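Local coordinates for protein MTH0777 (Methanothermobacter thermautotrophicus, PDB 1KJN) that is of unknown function but belongs to the DUF1890 family and folds around a six-stranded parallel beta-sheet flanked by helices, at residues A[18-21]-A[22-26]; A[84-88]-A[89-93]. One frame throughout, in Å; residues are numbered along the deposited sequence.

Interaction 1: residues A[18-21]-A[22-26]; sequences SPVQ and IPLAI
Val20 holds CG1 anti to its own carbonyl carbon (chi1 -61°), and Leu24 likewise sets CG anti to its carbonyl carbon (chi1 -76°), so that the two side chains run side by side and point the same way. The closest approach is broadside, Val20 CB lying 3.9 Å from Leu24 CD1, and the CG2 branch of Val20 also leans on that methyl. Beneath this apolar pair runs the first helical bond, Leu24 N to Val20 O at 3.0 Å, and one residue on Ala25 N donates to Gln21 O at 2.8 Å. The chain enters the helix through a type I beta turn from Ser18 to Gln21, closed by Gln21 N donating to Ser18 O. A water extends that closure: it donates to Ser18 O and accepts from Ile22 N, which gives the first-turn amide a partner. Pro23, a residue without an N-H, suits a first helical turn, where no earlier helical carbonyl awaits a donor; its CD lies 3.2 Å from Pro19 O. The whole forms the N-terminal start of helix 21-34, following the loop after strand 8-12, the third strand across a parallel beta-sheet whose order, 3-2-1-4-5-6, is that of a Rossmann-like alpha/beta fold. The Gln21 chain is extended beyond CG and carries its buried amide to the preceding loop, where OE1 accepts from Gly14 N and NE2 donates to Cys15 O. These two bonds fix the rotation of the amide and tie the helix start to the loop leaving the strand. The second subunit of the assembly packs against the same region, with Leu50 of that subunit on Val20 and Val53 of that subunit on Pro23.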
loop_
_atom_site.group_PDB
_atom_site.type_symbol
_atom_site.label_atom_id
_atom_site.label_comp_id
_atom_site.label_asym_id
_atom_site.label_seq_id
_atom_site.Cartn_x
_atom_site.Cartn_y
_atom_site.Cartn_z
ATOM N N SER A 18 -8.698 3.832 -2.999
ATOM C CA SER A 18 -8.276 4.450 -1.751
ATOM C C SER A 18 -6.944 3.866 -1.325
ATOM O O SER A 18 -6.784 2.655 -1.241
ATOM C CB SER A 18 -9.295 4.201 -0.633
ATOM O OG SER A 18 -10.620 4.390 -1.091
ATOM N N PRO A 19 -5.959 4.731 -1.074
ATOM C CA PRO A 19 -4.637 4.280 -0.651
ATOM C C PRO A 19 -4.600 3.500 0.658
ATOM O O PRO A 19 -3.584 2.858 0.953
ATOM C CB PRO A 19 -3.822 5.571 -0.591
ATOM C CG PRO A 19 -4.868 6.662 -0.493
ATOM C CD PRO A 19 -5.975 6.175 -1.360
ATOM N N VAL A 20 -5.694 3.502 1.427
ATOM C CA VAL A 20 -5.676 2.739 2.679
ATOM C C VAL A 20 -5.943 1.252 2.505
ATOM O O VAL A 20 -5.538 0.460 3.367
ATOM C CB VAL A 20 -6.704 3.232 3.744
ATOM C CG1 VAL A 20 -6.437 4.678 4.146
ATOM C CG2 VAL A 20 -8.147 3.009 3.257
ATOM N N GLN A 21 -6.533 0.856 1.371
ATOM C CA GLN A 21 -6.905 -0.552 1.197
ATOM C C GLN A 21 -5.816 -1.601 1.226
ATOM O O GLN A 21 -5.808 -2.445 2.117
ATOM C CB GLN A 21 -7.803 -0.768 -0.018
ATOM C CG GLN A 21 -8.507 -2.116 0.039
ATOM C CD GLN A 21 -9.442 -2.357 -1.139
ATOM O OE1 GLN A 21 -10.309 -3.227 -1.081
ATOM N NE2 GLN A 21 -9.261 -1.597 -2.220
ATOM N N ILE A 22 -4.905 -1.574 0.262
ATOM C CA ILE A 22 -3.834 -2.567 0.235
ATOM C C ILE A 22 -3.079 -2.609 1.573
ATOM O O ILE A 22 -2.971 -3.669 2.180
ATOM C CB ILE A 22 -2.857 -2.330 -0.944
ATOM C CG1 ILE A 22 -3.653 -2.344 -2.244
ATOM C CG2 ILE A 22 -1.745 -3.382 -0.962
ATOM C CD1 ILE A 22 -4.572 -3.530 -2.387
ATOM N N PRO A 23 -2.629 -1.447 2.082
ATOM C CA PRO A 23 -1.904 -1.465 3.363
ATOM C C PRO A 23 -2.686 -2.136 4.501
ATOM O O PRO A 23 -2.145 -2.975 5.213
ATOM C CB PRO A 23 -1.674 0.016 3.643
ATOM C CG PRO A 23 -1.407 0.559 2.251
ATOM C CD PRO A 23 -2.564 -0.108 1.463
ATOM N N LEU A 24 -3.957 -1.782 4.646
ATOM C CA LEU A 24 -4.803 -2.366 5.688
ATOM C C LEU A 24 -5.096 -3.854 5.454
ATOM O O LEU A 24 -5.284 -4.615 6.401
ATOM C CB LEU A 24 -6.104 -1.590 5.797
ATOM C CG LEU A 24 -5.985 -0.249 6.512
ATOM C CD1 LEU A 24 -7.308 0.483 6.390
ATOM C CD2 LEU A 24 -5.564 -0.453 7.985
ATOM N N ALA A 25 -5.153 -4.262 4.195
ATOM C CA ALA A 25 -5.394 -5.665 3.862
ATOM C C ALA A 25 -4.201 -6.471 4.388
ATOM O O ALA A 25 -4.364 -7.494 5.058
ATOM C CB ALA A 25 -5.520 -5.832 2.342
ATOM N N ILE A 26 -3.007 -5.942 4.148
ATOM C CA ILE A 26 -1.791 -6.601 4.583
ATOM C C ILE A 26 -1.711 -6.575 6.114
ATOM O O ILE A 26 -1.266 -7.545 6.723
ATOM C CB ILE A 26 -0.537 -5.902 3.969
ATOM C CG1 ILE A 26 -0.540 -6.036 2.441
ATOM C CG2 ILE A 26 0.748 -6.475 4.552
ATOM C CD1 ILE A 26 0.649 -5.334 1.781
HETATM O O HOH W 1 -4.884 0.587 -1.664
#

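Interaction 2: residues A[84-88]-A[89-93]; sequences GFVPN and DAAAA
Asn88 and Ala91 make a local capping contact at the short connection between strand 81-86 and helix 89-102, within the beta-alpha-beta unit that continues into strand 105-111. The amide oxygen OD1 of Asn88 accepts from Ala91 N at 3.0 Å, the N-H pointing at it with an angle of 163°. A chi1 of 56° places CG between the backbone N and the carbonyl carbon, folding the side chain back over the first helical turn. The backbone carbonyl of the same residue takes Ala92 N at 2.9 Å, so one residue serves two amides. With the amide cut back to an alanine methyl at Asn88, Ala91 N would probably lose its capping acceptor and the first turn of the helix would be held less firmly. Behind the cap, Ala91 CB presses tightly on Pro87 CD at 3.5 Å, while Val86 CG1 lies against Ala92 CB. A water donates to both Phe85 O and Ala91 O, linking strand to helix. The short segments of strand and helix run nearly antiparallel, at 156°, as the chain doubles back from the sheet. Asparagine N-capping of this kind is a classic helix start, here at the strand-to-helix turn of a beta-alpha-beta crossover.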
loop_
_atom_site.group_PDB
_atom_site.type_symbol
_atom_site.label_atom_id
_atom_site.label_comp_id
_atom_site.label_asym_id
_atom_site.label_seq_id
_atom_site.Cartn_x
_atom_site.Cartn_y
_atom_site.Cartn_z
ATOM N N GLY A 84 -13.835 -9.288 4.211
ATOM C CA GLY A 84 -14.009 -8.567 2.967
ATOM C C GLY A 84 -13.989 -7.050 3.121
ATOM O O GLY A 84 -14.706 -6.494 3.961
ATOM N N PHE A 85 -13.120 -6.402 2.343
ATOM C CA PHE A 85 -13.004 -4.948 2.322
ATOM C C PHE A 85 -14.068 -4.482 1.362
ATOM O O PHE A 85 -14.202 -5.028 0.261
ATOM C CB PHE A 85 -11.606 -4.512 1.852
ATOM C CG PHE A 85 -10.574 -4.629 2.918
ATOM C CD1 PHE A 85 -9.984 -5.857 3.197
ATOM C CD2 PHE A 85 -10.208 -3.514 3.667
ATOM C CE1 PHE A 85 -9.043 -5.975 4.208
ATOM C CE2 PHE A 85 -9.271 -3.622 4.681
ATOM C CZ PHE A 85 -8.680 -4.855 4.959
ATOM N N VAL A 86 -14.834 -3.481 1.775
ATOM C CA VAL A 86 -15.947 -3.011 0.959
ATOM C C VAL A 86 -15.984 -1.503 0.711
ATOM O O VAL A 86 -16.503 -0.739 1.523
ATOM C CB VAL A 86 -17.282 -3.456 1.610
ATOM C CG1 VAL A 86 -18.436 -3.243 0.648
ATOM C CG2 VAL A 86 -17.206 -4.926 2.029
ATOM N N PRO A 87 -15.334 -1.052 -0.366
ATOM C CA PRO A 87 -15.299 0.372 -0.736
ATOM C C PRO A 87 -16.508 0.726 -1.606
ATOM O O PRO A 87 -16.746 1.902 -1.898
ATOM C CB PRO A 87 -14.026 0.495 -1.592
ATOM C CG PRO A 87 -13.285 -0.784 -1.391
ATOM C CD PRO A 87 -14.317 -1.822 -1.101
ATOM N N ASN A 88 -17.257 -0.279 -2.053
ATOM C CA ASN A 88 -18.398 0.005 -2.922
ATOM C C ASN A 88 -19.324 -1.186 -3.169
ATOM O O ASN A 88 -19.044 -2.296 -2.730
ATOM C CB ASN A 88 -17.883 0.526 -4.273
ATOM C CG ASN A 88 -16.909 -0.436 -4.933
ATOM O OD1 ASN A 88 -16.970 -1.648 -4.715
ATOM N ND2 ASN A 88 -16.008 0.100 -5.746
ATOM N N ASP A 89 -20.352 -0.949 -3.987
ATOM C CA ASP A 89 -21.357 -1.955 -4.342
ATOM C C ASP A 89 -20.776 -3.231 -4.918
ATOM O O ASP A 89 -21.170 -4.305 -4.508
ATOM C CB ASP A 89 -22.390 -1.394 -5.345
ATOM C CG ASP A 89 -23.332 -0.358 -4.728
ATOM O OD1 ASP A 89 -23.399 -0.228 -3.483
ATOM O OD2 ASP A 89 -24.013 0.338 -5.505
ATOM N N ALA A 90 -19.859 -3.114 -5.877
ATOM C CA ALA A 90 -19.282 -4.303 -6.484
ATOM C C ALA A 90 -18.600 -5.144 -5.425
ATOM O O ALA A 90 -18.763 -6.355 -5.411
ATOM C CB ALA A 90 -18.291 -3.946 -7.602
ATOM N N ALA A 91 -17.834 -4.500 -4.543
ATOM C CA ALA A 91 -17.131 -5.220 -3.494
ATOM C C ALA A 91 -18.112 -5.870 -2.531
ATOM O O ALA A 91 -17.882 -7.004 -2.114
ATOM C CB ALA A 91 -16.147 -4.309 -2.743
ATOM N N ALA A 92 -19.217 -5.186 -2.211
ATOM C CA ALA A 92 -20.202 -5.775 -1.294
ATOM C C ALA A 92 -20.850 -7.024 -1.906
ATOM O O ALA A 92 -20.999 -8.041 -1.229
ATOM C CB ALA A 92 -21.260 -4.763 -0.867
ATOM N N ALA A 93 -21.143 -6.986 -3.204
ATOM C CA ALA A 93 -21.754 -8.156 -3.854
ATOM C C ALA A 93 -20.805 -9.346 -3.809
ATOM O O ALA A 93 -21.229 -10.464 -3.557
ATOM C CB ALA A 93 -22.169 -7.836 -5.305
HETATM O O HOH W 2 -15.326 -7.476 -1.158
#

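In the fold
Both contacts are starts of helices that follow strands of one parallel sheet, and both have a bridging water and main-chain helix bonds. Interaction 1 is wholly buried and near the second subunit; its helix begins from a beta turn with a valine-leucine pair, and the Gln21 amide bonds to the preceding loop. Interaction 2 is only partly buried, has no other chain against it, and adds the Asn88 side-chain cap, with small alanines packed on strand and turn. The two touch directly: CZ of Phe85 packs on Leu24 O and Ala25 CA, and Gln21 OE1 on Phe85 and Pro87. Strands 8-12 and 81-86 are neighbours, and consecutive residues of 84-88 face different helices: Phe85 meets helix 21-34, Val86 helix 89-102.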